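Local coordinates for mitochondrial RNA-binding protein 2 (Trypanosoma brucei, PDB 2GIA), which binds guide RNA as a complex with its partner MRP1 and probably acts as a matchmaker that brings guide RNA and messenger RNA together during mitochondrial RNA editing, at residues Q41-F46 with R63-D68; T69-D74 with V95-V100; R104-L109 with F179-L184. One frame throughout, in Å; residues are numbered along the deposited sequence.

Contact 1. Residues Q41-F46 with R63-D68; sequences QLPPAF and RVLHRD
Phe46 and Val64 form an antiparallel hydrogen-bonded pair where strand 45-50 starts beside the last part of strand 60-67, in the first beta hairpin of an antiparallel four-stranded sheet. Val64 N-H points almost dead straight at Phe46 O (N to O 3.0 Å, 179° at the hydrogen), and Phe46 N returns a bond to Val64 O of 3.0 Å, within the plane of that carbonyl. Beyond the strand start, His66 N reaches Pro44 O at 2.9 Å, and the same oxygen takes a CA-H contact from Leu65. Between these bonds Ala45 and Leu65 make a close non-hydrogen-bonded pair, CA to CA 4.1 Å, with their CB atoms 3.7 Å apart.

The Phe46 ring lies alongside Val64, both side chains pointing the same way. Its chi1 of 67° sets CG between the backbone N and the carbonyl carbon, bringing CE2 to 3.5 Å from Val64 CB, while Val64 CG2 makes an off-centre CH-pi contact. On the Ala45-Leu65 side, Pro43 CB packs on Leu65 CD1 at 3.9 Å. A water donates to Pro43 O and accepts from Arg63 NH2 in the guanidinium plane; Arg63 NE forms a salt bridge to Asp47.

Farther out, Phe179 of helix 170-187 meets the Phe46 ring edge-to-face. Both faces thus pack apolar groups, but the Ala45-Leu65 face also carries Arg63, its guanidinium held by Asp47 and the water. Strand 45-50 is outermost in its sheet within this chain, and the Ala45 backbone continues the hydrogen bonding into MRP1, whose His152 packs beside it on Pro44.

Contact 2. Residues T69-D74 with V95-V100; sequences TFVVLD and VMLPAV
Leu97 packs across the strand pair onto Val71 and Leu73. From its CB, 3.4 Å from Val71 O, the side chain rises through CG, still near that oxygen, to CD1, which meets Leu73 CD1 at 4.0 Å and Val71 CG1 at 4.1 Å. A chi1 of -50° places CG opposite the carbonyl carbon and next to the backbone N, and the tip then crosses both partners at a slant. CD1 also touches Phe105 of helix 101-109. Val95 CB and Leu73 CB continue this apolar face. The two strands, 70-78 and 89-97, form a beta hairpin whose short segments run 158° apart. Its backbone is held by reciprocal bonds: Val71 and Leu97 exchange two, and so do Leu73 and Val95, with Leu73 N to Val95 O at 2.8 Å. The other face carries the Val72-Met96 pair, Val72 CG1 lying 4.1 Å from Met96 CG. Met96, bent at chi3, makes a Met-aromatic contact with Phe70, SD standing 5.0 Å from the ring centroid above one face. Against the opposite face sits a water that donates to Thr69 OG1 at 2.8 Å and accepts from Ala99 N at 3.1 Å.

Contact 3. Residues R104-L109 with F179-L184; sequences RFLAVL and FLTQAL
Helix 101-109 packs against helix 170-187 through an apolar, roughly antiparallel contact, largely buried and closed over in part by an MRP1 chain, with no hydrogen bond between the two segments. Their short axes run 145° apart and come within 10.3 Å. Leu106 and Leu180 lie closest in the backbone and slide past each other in opposite directions, Leu106 CD2 settling 3.7 Å from Leu180 CB. Leu180 CD1 is received between Phe105 CB, at 3.6 Å, and Leu109 CD1, at 3.9 Å, two residues one helical turn apart, with Leu109 meeting it at about a right angle. Leu184, whose CG stands opposite its backbone N (chi1 -179°), slants its CD2 to 3.9 Å from Leu106 CD1. Thr181 OG1 touches Leu106 CD2 at 3.9 Å, but its hydrogen bond goes back to Gln177 O within its own helix. His137 of the MRP1 chain packs on Leu106, Thr181 and Leu184. On the sheet side of helix 101-109, Phe105 and Val108 rest on Val116 and Phe127 of strands 116-119 and 123-129, whereas Phe179 and Ala183 of helix 170-187 press on His66 of strand 60-67, so the helix pair bridges the two four-stranded sheets.

Overall arrangement
Contacts 1 and 2 share one antiparallel sheet, adjacent through strands 60-67 and 70-78, whose backbones bond between Leu65 and Val72 and between Arg63 and Asp74. Both combine backbone hydrogen bonds with side chains on two unlike faces. Contact 3 differs: it is helix on helix, apolar and buried, without a hydrogen bond between its segments. It meets both others, Phe179 packing on Leu65 of contact 1, and Leu180 on Val71 of contact 2. Contact 1 is also mostly buried and its edge meets MRP1, as do the helices of contact 3. Contact 2 is the more exposed, with Met96 and Thr69 at the surface and no other chain touching its segments.

Contact 1. Residues Q41-F46 with R63-D68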
loop_
_atom_site.group_PDB
_atom_site.type_symbol
_atom_site.label_atom_id
_atom_site.label_comp_id
_atom_site.label_asym_id
_atom_site.label_seq_id
_atom_site.Cartn_x
_atom_site.Cartn_y
_atom_site.Cartn_z
ATOM N N GLN D 41 -18.507 11.352 -5.687
ATOM C CA GLN D 41 -19.733 11.153 -4.906
ATOM C C GLN D 41 -20.176 9.686 -4.784
ATOM O O GLN D 41 -20.609 9.247 -3.716
ATOM C CB GLN D 41 -20.896 11.951 -5.539
ATOM C CG GLN D 41 -20.735 13.474 -5.547
ATOM C CD GLN D 41 -21.763 14.186 -6.446
ATOM O OE1 GLN D 41 -22.974 13.911 -6.390
ATOM N NE2 GLN D 41 -21.279 15.114 -7.275
ATOM N N LEU D 42 -20.080 8.930 -5.876
ATOM C CA LEU D 42 -20.536 7.545 -5.848
ATOM C C LEU D 42 -19.618 6.673 -4.992
ATOM O O LEU D 42 -18.477 7.051 -4.673
ATOM C CB LEU D 42 -20.627 6.978 -7.277
ATOM C CG LEU D 42 -21.839 7.347 -8.170
ATOM C CD1 LEU D 42 -22.975 6.351 -7.985
ATOM C CD2 LEU D 42 -22.324 8.767 -7.833
ATOM N N PRO D 43 -20.119 5.505 -4.587
ATOM C CA PRO D 43 -19.350 4.571 -3.765
ATOM C C PRO D 43 -18.080 4.056 -4.460
ATOM O O PRO D 43 -18.070 3.825 -5.671
ATOM C CB PRO D 43 -20.326 3.417 -3.561
ATOM C CG PRO D 43 -21.692 4.109 -3.593
ATOM C CD PRO D 43 -21.523 5.057 -4.735
ATOM N N PRO D 44 -16.994 3.884 -3.693
ATOM C CA PRO D 44 -15.768 3.353 -4.312
ATOM C C PRO D 44 -16.200 1.972 -4.846
ATOM O O PRO D 44 -16.959 1.259 -4.178
ATOM C CB PRO D 44 -14.820 3.213 -3.126
ATOM C CG PRO D 44 -15.184 4.412 -2.295
ATOM C CD PRO D 44 -16.739 4.423 -2.346
ATOM N N ALA D 45 -15.706 1.554 -6.003
ATOM C CA ALA D 45 -16.184 0.271 -6.560
ATOM C C ALA D 45 -15.354 -0.200 -7.742
ATOM O O ALA D 45 -14.525 0.526 -8.281
ATOM C CB ALA D 45 -17.640 0.484 -7.086
ATOM N N PHE D 46 -15.570 -1.435 -8.138
ATOM C CA PHE D 46 -14.982 -1.915 -9.398
ATOM C C PHE D 46 -16.026 -2.865 -9.996
ATOM O O PHE D 46 -16.890 -3.352 -9.282
ATOM C CB PHE D 46 -13.624 -2.614 -9.262
ATOM C CG PHE D 46 -13.651 -3.922 -8.525
ATOM C CD1 PHE D 46 -13.638 -5.130 -9.229
ATOM C CD2 PHE D 46 -13.646 -3.949 -7.115
ATOM C CE1 PHE D 46 -13.621 -6.360 -8.556
ATOM C CE2 PHE D 46 -13.624 -5.191 -6.430
ATOM C CZ PHE D 46 -13.614 -6.389 -7.157
ATOM N N ARG D 63 -21.042 -5.710 -9.586
ATOM C CA ARG D 63 -20.377 -4.481 -9.225
ATOM C C ARG D 63 -20.091 -4.693 -7.745
ATOM O O ARG D 63 -20.956 -5.202 -6.994
ATOM C CB ARG D 63 -21.274 -3.274 -9.457
ATOM C CG ARG D 63 -21.634 -3.046 -10.954
ATOM C CD ARG D 63 -22.220 -1.641 -11.176
ATOM N NE ARG D 63 -21.185 -0.624 -10.977
ATOM C CZ ARG D 63 -21.199 0.337 -10.052
ATOM N NH1 ARG D 63 -22.210 0.456 -9.196
ATOM N NH2 ARG D 63 -20.189 1.197 -9.984
ATOM N N VAL D 64 -18.863 -4.378 -7.338
ATOM C CA VAL D 64 -18.444 -4.537 -5.939
ATOM C C VAL D 64 -18.236 -3.149 -5.406
ATOM O O VAL D 64 -17.429 -2.391 -5.937
ATOM C CB VAL D 64 -17.107 -5.324 -5.796
ATOM C CG1 VAL D 64 -16.713 -5.429 -4.327
ATOM C CG2 VAL D 64 -17.250 -6.710 -6.413
ATOM N N LEU D 65 -18.961 -2.786 -4.354
ATOM C CA LEU D 65 -18.789 -1.428 -3.853
ATOM C C LEU D 65 -18.654 -1.320 -2.381
ATOM O O LEU D 65 -18.871 -2.283 -1.649
ATOM C CB LEU D 65 -19.942 -0.537 -4.313
ATOM C CG LEU D 65 -21.381 -1.048 -4.261
ATOM C CD1 LEU D 65 -22.261 -0.016 -3.618
ATOM C CD2 LEU D 65 -21.877 -1.313 -5.653
ATOM N N HIS D 66 -18.278 -0.132 -1.936
ATOM C CA HIS D 66 -18.110 0.091 -0.523
ATOM C C HIS D 66 -19.026 1.228 -0.108
ATOM O O HIS D 66 -18.910 2.353 -0.595
ATOM C CB HIS D 66 -16.662 0.414 -0.202
ATOM C CG HIS D 66 -16.384 0.431 1.264
ATOM N ND1 HIS D 66 -16.171 1.596 1.964
ATOM C CD2 HIS D 66 -16.321 -0.576 2.171
ATOM C CE1 HIS D 66 -15.991 1.310 3.242
ATOM N NE2 HIS D 66 -16.076 -0.003 3.394
ATOM N N ARG D 67 -19.950 0.953 0.808
ATOM C CA ARG D 67 -20.903 1.999 1.188
ATOM C C ARG D 67 -21.304 1.865 2.638
ATOM O O ARG D 67 -21.678 0.781 3.073
ATOM C CB ARG D 67 -22.139 1.893 0.271
ATOM C CG ARG D 67 -23.194 3.019 0.481
ATOM C CD ARG D 67 -24.307 2.924 -0.570
ATOM N NE ARG D 67 -24.924 1.611 -0.491
ATOM C CZ ARG D 67 -25.342 0.908 -1.535
ATOM N NH1 ARG D 67 -25.221 1.384 -2.766
ATOM N NH2 ARG D 67 -25.862 -0.291 -1.336
ATOM N N ASP D 68 -21.161 2.940 3.405
ATOM C CA ASP D 68 -21.542 2.906 4.826
ATOM C C ASP D 68 -20.962 1.748 5.618
ATOM O O ASP D 68 -21.712 1.078 6.339
ATOM C CB ASP D 68 -23.066 2.825 4.970
ATOM C CG ASP D 68 -23.771 4.015 4.381
ATOM O OD1 ASP D 68 -23.376 5.158 4.703
ATOM O OD2 ASP D 68 -24.727 3.807 3.603
HETATM O O HOH W 1 -19.854 3.327 -7.747
#

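Contact 2. Residues T69-D74 with V95-V100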
loop_
_atom_site.group_PDB
_atom_site.type_symbol
_atom_site.label_atom_id
_atom_site.label_comp_id
_atom_site.label_asym_id
_atom_site.label_seq_id
_atom_site.Cartn_x
_atom_site.Cartn_y
_atom_site.Cartn_z
ATOM N N THR D 69 -19.655 1.513 5.492
ATOM C CA THR D 69 -18.950 0.421 6.186
ATOM C C THR D 69 -19.265 -1.002 5.685
ATOM O O THR D 69 -18.758 -2.005 6.229
ATOM C CB THR D 69 -19.153 0.453 7.743
ATOM O OG1 THR D 69 -20.360 -0.236 8.106
ATOM C CG2 THR D 69 -19.200 1.904 8.253
ATOM N N PHE D 70 -20.100 -1.110 4.661
ATOM C CA PHE D 70 -20.401 -2.428 4.108
ATOM C C PHE D 70 -19.732 -2.621 2.749
ATOM O O PHE D 70 -19.603 -1.667 1.987
ATOM C CB PHE D 70 -21.904 -2.580 3.813
ATOM C CG PHE D 70 -22.780 -2.558 5.030
ATOM C CD1 PHE D 70 -23.152 -3.745 5.647
ATOM C CD2 PHE D 70 -23.243 -1.350 5.544
ATOM C CE1 PHE D 70 -23.989 -3.738 6.773
ATOM C CE2 PHE D 70 -24.081 -1.320 6.680
ATOM C CZ PHE D 70 -24.450 -2.517 7.289
ATOM N N VAL D 71 -19.379 -3.865 2.435
ATOM C CA VAL D 71 -18.931 -4.186 1.100
ATOM C C VAL D 71 -20.254 -4.700 0.498
ATOM O O VAL D 71 -20.894 -5.602 1.046
ATOM C CB VAL D 71 -17.886 -5.315 1.046
ATOM C CG1 VAL D 71 -17.726 -5.838 -0.424
ATOM C CG2 VAL D 71 -16.521 -4.756 1.504
ATOM N N VAL D 72 -20.667 -4.109 -0.608
ATOM C CA VAL D 72 -21.892 -4.516 -1.273
ATOM C C VAL D 72 -21.622 -5.241 -2.595
ATOM O O VAL D 72 -20.830 -4.784 -3.435
ATOM C CB VAL D 72 -22.757 -3.279 -1.550
ATOM C CG1 VAL D 72 -24.164 -3.710 -2.004
ATOM C CG2 VAL D 72 -22.810 -2.410 -0.310
ATOM N N LEU D 73 -22.278 -6.370 -2.798
ATOM C CA LEU D 73 -22.115 -7.092 -4.041
ATOM C C LEU D 73 -23.439 -6.905 -4.812
ATOM O O LEU D 73 -24.485 -7.377 -4.366
ATOM C CB LEU D 73 -21.866 -8.579 -3.767
ATOM C CG LEU D 73 -20.833 -8.906 -2.675
ATOM C CD1 LEU D 73 -20.639 -10.400 -2.502
ATOM C CD2 LEU D 73 -19.498 -8.245 -3.085
ATOM N N ASP D 74 -23.404 -6.171 -5.927
ATOM C CA ASP D 74 -24.613 -5.953 -6.747
ATOM C C ASP D 74 -24.554 -6.841 -7.985
ATOM O O ASP D 74 -23.771 -6.588 -8.919
ATOM C CB ASP D 74 -24.736 -4.500 -7.197
ATOM C CG ASP D 74 -25.288 -3.582 -6.121
ATOM O OD1 ASP D 74 -25.714 -4.053 -5.065
ATOM O OD2 ASP D 74 -25.297 -2.351 -6.340
ATOM N N VAL D 95 -26.253 -8.087 -2.226
ATOM C CA VAL D 95 -25.830 -8.688 -0.953
ATOM C C VAL D 95 -24.978 -7.680 -0.178
ATOM O O VAL D 95 -24.003 -7.118 -0.711
ATOM C CB VAL D 95 -24.957 -9.932 -1.195
ATOM C CG1 VAL D 95 -24.465 -10.502 0.148
ATOM C CG2 VAL D 95 -25.720 -10.966 -1.991
ATOM N N MET D 96 -25.316 -7.444 1.077
ATOM C CA MET D 96 -24.526 -6.502 1.834
ATOM C C MET D 96 -23.757 -7.256 2.872
ATOM O O MET D 96 -24.334 -7.931 3.709
ATOM C CB MET D 96 -25.406 -5.458 2.477
ATOM C CG MET D 96 -26.213 -4.676 1.473
ATOM S SD MET D 96 -26.661 -3.086 2.196
ATOM C CE MET D 96 -27.351 -3.584 3.806
ATOM N N LEU D 97 -22.436 -7.143 2.800
ATOM C CA LEU D 97 -21.550 -7.825 3.716
ATOM C C LEU D 97 -21.043 -6.850 4.766
ATOM O O LEU D 97 -20.394 -5.852 4.445
ATOM C CB LEU D 97 -20.332 -8.381 2.970
ATOM C CG LEU D 97 -20.495 -9.229 1.700
ATOM C CD1 LEU D 97 -19.119 -9.429 1.069
ATOM C CD2 LEU D 97 -21.122 -10.568 2.037
ATOM N N PRO D 98 -21.308 -7.140 6.044
ATOM C CA PRO D 98 -20.877 -6.309 7.171
ATOM C C PRO D 98 -19.346 -6.336 7.205
ATOM O O PRO D 98 -18.716 -7.285 6.707
ATOM C CB PRO D 98 -21.447 -7.034 8.390
ATOM C CG PRO D 98 -22.550 -7.862 7.837
ATOM C CD PRO D 98 -22.043 -8.326 6.507
ATOM N N ALA D 99 -18.775 -5.332 7.847
ATOM C CA ALA D 99 -17.341 -5.170 7.949
ATOM C C ALA D 99 -16.584 -6.380 8.450
ATOM O O ALA D 99 -15.445 -6.597 8.056
ATOM C CB ALA D 99 -17.019 -3.967 8.814
ATOM N N VAL D 100 -17.203 -7.182 9.305
ATOM C CA VAL D 100 -16.509 -8.350 9.829
ATOM C C VAL D 100 -16.104 -9.351 8.746
ATOM O O VAL D 100 -15.146 -10.111 8.941
ATOM C CB VAL D 100 -17.362 -9.075 10.907
ATOM C CG1 VAL D 100 -18.653 -9.606 10.281
ATOM C CG2 VAL D 100 -16.565 -10.213 11.530
HETATM O O HOH W 2 -20.474 -2.948 8.771
#

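Contact 3. Residues R104-L109 with F179-L184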
loop_
_atom_site.group_PDB
_atom_site.type_symbol
_atom_site.label_atom_id
_atom_site.label_comp_id
_atom_site.label_asym_id
_atom_site.label_seq_id
_atom_site.Cartn_x
_atom_site.Cartn_y
_atom_site.Cartn_z
ATOM N N ARG D 104 -12.248 -12.034 6.426
ATOM C CA ARG D 104 -12.473 -13.460 6.068
ATOM C C ARG D 104 -12.328 -13.703 4.577
ATOM O O ARG D 104 -11.842 -14.752 4.176
ATOM C CB ARG D 104 -13.868 -13.949 6.508
ATOM C CG ARG D 104 -13.969 -14.005 8.063
ATOM C CD ARG D 104 -15.352 -14.501 8.508
ATOM N NE ARG D 104 -15.463 -14.545 9.960
ATOM C CZ ARG D 104 -15.212 -15.619 10.716
ATOM N NH1 ARG D 104 -14.824 -16.782 10.177
ATOM N NH2 ARG D 104 -15.371 -15.532 12.032
ATOM N N PHE D 105 -12.780 -12.746 3.765
ATOM C CA PHE D 105 -12.591 -12.839 2.318
ATOM C C PHE D 105 -11.098 -12.670 2.032
ATOM O O PHE D 105 -10.543 -13.397 1.213
ATOM C CB PHE D 105 -13.378 -11.745 1.604
ATOM C CG PHE D 105 -14.801 -12.171 1.240
ATOM C CD1 PHE D 105 -15.100 -12.577 -0.054
ATOM C CD2 PHE D 105 -15.798 -12.186 2.202
ATOM C CE1 PHE D 105 -16.420 -13.003 -0.387
ATOM C CE2 PHE D 105 -17.119 -12.605 1.888
ATOM C CZ PHE D 105 -17.412 -13.010 0.600
ATOM N N LEU D 106 -10.445 -11.711 2.703
ATOM C CA LEU D 106 -9.013 -11.501 2.473
ATOM C C LEU D 106 -8.260 -12.777 2.800
ATOM O O LEU D 106 -7.298 -13.156 2.100
ATOM C CB LEU D 106 -8.475 -10.301 3.328
ATOM C CG LEU D 106 -8.880 -8.947 2.694
ATOM C CD1 LEU D 106 -8.611 -7.809 3.708
ATOM C CD2 LEU D 106 -8.090 -8.688 1.384
ATOM N N ALA D 107 -8.678 -13.458 3.875
ATOM C CA ALA D 107 -7.968 -14.674 4.252
ATOM C C ALA D 107 -8.004 -15.718 3.126
ATOM O O ALA D 107 -7.035 -16.457 2.944
ATOM C CB ALA D 107 -8.531 -15.257 5.566
ATOM N N VAL D 108 -9.099 -15.762 2.365
ATOM C CA VAL D 108 -9.195 -16.712 1.260
ATOM C C VAL D 108 -8.307 -16.236 0.097
ATOM O O VAL D 108 -7.511 -17.012 -0.436
ATOM C CB VAL D 108 -10.675 -16.893 0.789
ATOM C CG1 VAL D 108 -10.737 -17.743 -0.518
ATOM C CG2 VAL D 108 -11.504 -17.579 1.922
ATOM N N LEU D 109 -8.407 -14.956 -0.261
ATOM C CA LEU D 109 -7.603 -14.394 -1.350
ATOM C C LEU D 109 -6.102 -14.526 -1.073
ATOM O O LEU D 109 -5.314 -14.721 -1.984
ATOM C CB LEU D 109 -7.955 -12.891 -1.539
ATOM C CG LEU D 109 -9.399 -12.668 -2.030
ATOM C CD1 LEU D 109 -9.918 -11.236 -1.807
ATOM C CD2 LEU D 109 -9.414 -12.976 -3.509
ATOM N N PHE D 179 -9.089 -4.034 -3.528
ATOM C CA PHE D 179 -10.287 -3.303 -3.144
ATOM C C PHE D 179 -10.599 -3.524 -1.659
ATOM O O PHE D 179 -10.818 -2.562 -0.925
ATOM C CB PHE D 179 -11.492 -3.757 -3.988
ATOM C CG PHE D 179 -12.785 -3.056 -3.599
ATOM C CD1 PHE D 179 -13.661 -3.647 -2.687
ATOM C CD2 PHE D 179 -13.116 -1.827 -4.144
ATOM C CE1 PHE D 179 -14.852 -3.015 -2.341
ATOM C CE2 PHE D 179 -14.313 -1.171 -3.816
ATOM C CZ PHE D 179 -15.190 -1.772 -2.909
ATOM N N LEU D 180 -10.623 -4.788 -1.228
ATOM C CA LEU D 180 -10.886 -5.112 0.168
ATOM C C LEU D 180 -9.780 -4.549 1.052
ATOM O O LEU D 180 -10.034 -4.119 2.184
ATOM C CB LEU D 180 -10.964 -6.633 0.383
ATOM C CG LEU D 180 -12.223 -7.232 -0.281
ATOM C CD1 LEU D 180 -12.261 -8.698 -0.051
ATOM C CD2 LEU D 180 -13.502 -6.562 0.270
ATOM N N THR D 181 -8.542 -4.588 0.570
ATOM C CA THR D 181 -7.433 -4.002 1.372
ATOM C C THR D 181 -7.701 -2.509 1.602
ATOM O O THR D 181 -7.556 -2.007 2.743
ATOM C CB THR D 181 -6.099 -4.218 0.659
ATOM O OG1 THR D 181 -5.781 -5.629 0.722
ATOM C CG2 THR D 181 -4.945 -3.405 1.353
ATOM N N GLN D 182 -8.077 -1.788 0.536
ATOM C CA GLN D 182 -8.402 -0.343 0.693
ATOM C C GLN D 182 -9.635 -0.189 1.610
ATOM O O GLN D 182 -9.632 0.650 2.490
ATOM C CB GLN D 182 -8.746 0.304 -0.651
ATOM C CG GLN D 182 -7.508 0.451 -1.551
ATOM C CD GLN D 182 -6.655 1.619 -1.100
ATOM O OE1 GLN D 182 -6.998 2.780 -1.314
ATOM N NE2 GLN D 182 -5.562 1.319 -0.468
ATOM N N ALA D 183 -10.692 -0.994 1.408
ATOM C CA ALA D 183 -11.874 -0.823 2.275
ATOM C C ALA D 183 -11.520 -1.023 3.762
ATOM O O ALA D 183 -11.973 -0.242 4.634
ATOM C CB ALA D 183 -13.004 -1.791 1.860
ATOM N N LEU D 184 -10.696 -2.030 4.063
ATOM C CA LEU D 184 -10.331 -2.280 5.450
ATOM C C LEU D 184 -9.486 -1.089 5.976
ATOM O O LEU D 184 -9.669 -0.615 7.104
ATOM C CB LEU D 184 -9.551 -3.577 5.549
ATOM C CG LEU D 184 -9.078 -4.058 6.920
ATOM C CD1 LEU D 184 -10.311 -4.194 7.876
ATOM C CD2 LEU D 184 -8.336 -5.389 6.769
#